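Local atomic coordinates of short chain dehydrogenase (Salmonella typhi, PDB entry 3G1T), a protein that probably catalyses NAD(P)-dependent oxidation or reduction, as a Rossmann-fold member of the short-chain dehydrogenase family. Residues R15-T20 with W229-D234. Sequence-based numbering, arbitrary orientation. Where two conformers were deposited one is given.
With MG (magnesium ion), chain B.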
# COMPACT_ATOMS: atom_id res chain seq x y z
N ARG A 15 19.39 5.81 25.24
CA ARG A 15 18.97 5.15 23.98
C ARG A 15 18.85 6.22 22.91
O ARG A 15 18.32 7.31 23.17
CB ARG A 15 17.68 4.36 24.16
CG ARG A 15 17.92 3.33 25.23
CD ARG A 15 16.90 2.29 25.17
NE ARG A 15 16.98 1.35 24.07
CZ ARG A 15 17.87 0.33 23.99
NH1 ARG A 15 18.89 0.16 24.84
NH2 ARG A 15 17.77 -0.53 22.99
N ILE A 16 19.36 5.91 21.74
CA ILE A 16 19.52 6.95 20.67
C ILE A 16 18.31 6.77 19.72
O ILE A 16 18.22 5.71 19.07
CB ILE A 16 20.82 6.75 19.87
CG1 ILE A 16 22.03 6.71 20.86
CG2 ILE A 16 20.98 7.87 18.83
CD1 ILE A 16 23.30 6.18 20.31
N ILE A 17 17.40 7.74 19.61
CA ILE A 17 16.16 7.48 18.88
C ILE A 17 15.92 8.61 17.92
O ILE A 17 15.93 9.77 18.32
CB ILE A 17 14.99 7.41 19.83
CG1 ILE A 17 15.35 6.40 20.96
CG2 ILE A 17 13.61 7.16 19.10
CD1 ILE A 17 14.19 6.27 21.93
N LEU A 18 15.75 8.21 16.66
CA LEU A 18 15.47 9.12 15.59
C LEU A 18 13.92 9.33 15.49
O LEU A 18 13.12 8.36 15.45
CB LEU A 18 16.01 8.56 14.25
CG LEU A 18 15.56 9.47 13.08
CD1 LEU A 18 16.15 10.94 13.05
CD2 LEU A 18 15.57 8.90 11.71
N VAL A 19 13.46 10.60 15.46
CA VAL A 19 11.99 10.86 15.43
C VAL A 19 11.67 11.70 14.22
O VAL A 19 12.20 12.82 14.12
CB VAL A 19 11.53 11.63 16.75
CG1 VAL A 19 10.09 12.07 16.64
CG2 VAL A 19 11.75 10.77 18.02
N THR A 20 10.90 11.17 13.26
CA THR A 20 10.58 11.92 12.04
C THR A 20 9.27 12.73 12.28
O THR A 20 8.57 12.51 13.25
CB THR A 20 10.47 11.09 10.74
OG1 THR A 20 9.25 10.33 10.71
CG2 THR A 20 11.73 10.18 10.50
N TRP A 229 6.22 2.90 25.68
CA TRP A 229 6.29 1.42 25.85
C TRP A 229 7.00 0.75 24.67
O TRP A 229 7.90 -0.09 24.86
CB TRP A 229 4.87 0.91 25.98
CG TRP A 229 4.84 -0.58 26.19
CD1 TRP A 229 5.16 -1.27 27.35
CD2 TRP A 229 4.46 -1.55 25.23
NE1 TRP A 229 4.98 -2.63 27.15
CE2 TRP A 229 4.59 -2.83 25.85
CE3 TRP A 229 4.01 -1.46 23.91
CZ2 TRP A 229 4.24 -4.02 25.19
CZ3 TRP A 229 3.70 -2.64 23.23
CH2 TRP A 229 3.83 -3.91 23.88
N LEU A 230 6.69 1.16 23.44
CA LEU A 230 7.38 0.54 22.27
C LEU A 230 8.86 0.83 22.14
O LEU A 230 9.55 0.07 21.47
CB LEU A 230 6.68 0.85 20.93
CG LEU A 230 5.39 0.06 20.69
CD1 LEU A 230 4.73 0.58 19.42
CD2 LEU A 230 5.60 -1.48 20.52
N MET A 231 9.38 1.92 22.77
CA MET A 231 10.83 2.18 22.64
C MET A 231 11.65 1.54 23.78
O MET A 231 12.85 1.33 23.64
CB MET A 231 11.09 3.71 22.61
CG MET A 231 10.76 4.38 21.22
SD MET A 231 11.63 3.65 19.77
CE MET A 231 10.70 4.35 18.41
N GLY A 232 10.96 1.23 24.89
CA GLY A 232 11.54 0.65 26.16
C GLY A 232 11.58 -0.86 26.13
O GLY A 232 10.88 -1.58 25.36
N ASP A 233 12.35 -1.39 27.08
CA ASP A 233 12.57 -2.82 27.03
C ASP A 233 11.31 -3.63 27.39
O ASP A 233 11.33 -4.86 27.16
CB ASP A 233 13.66 -3.20 28.06
CG ASP A 233 15.04 -2.85 27.58
OD1 ASP A 233 15.24 -2.56 26.40
OD2 ASP A 233 15.96 -2.87 28.45
N ASP A 234 10.23 -3.01 27.94
CA ASP A 234 9.00 -3.77 28.33
C ASP A 234 8.25 -4.36 27.14
O ASP A 234 7.44 -5.29 27.29
CB ASP A 234 8.07 -2.91 29.17
CG ASP A 234 8.69 -2.57 30.56
OD1 ASP A 234 9.37 -3.45 31.15
OD2 ASP A 234 8.60 -1.42 31.05
MG MG B . 17.85 -2.05 28.54
O HOH W 1 15.15 1.46 22.04
O HOH W 2 17.96 -2.64 26.48
O HOH W 3 17.23 -0.20 28.18
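The guanidinium of Arg15 meets Met231 through one water, which lies in the plane of the group at its edge: Arg15 NE donates to it at 2.7 Å, and it donates in turn to Met231 O at 2.8 Å. Met231 O itself stands oblique to the group, 4.2 Å from Arg15 NE, so the water bridges a gap too long for a direct bond. Arginine suits this place, being long and rich in N-H groups: bent at chi3 (73°), it gives NE to the water while NH1 forms a salt bridge with Asp145. Aspartate's two oxygens serve metal and water: Asp233 OD2 binds the magnesium ion at 2.1 Å, and Asp233 OD1 accepts from a metal-bound water at 2.7 Å; Arg15 NH2, 4.7 Å from Asp233 OD1, could add some electrostatic attraction. Deeper in, beta-branched Ile17 suits a buried strand, and flexible Met231 can shape itself to it. Ile17 CD1 touches Met231 CG at 4.0 Å; the bend at chi2 (-55°) carries the methionine sulfur and methyl at a slant across Ile17 to its CG2. Tyr34 of helix 25-36 touches both residues, Val150 of strand 147-152 meets Met231, and helix 224-231 thus packs against strand 16-19, between parallel strands 40-45 and 97-99.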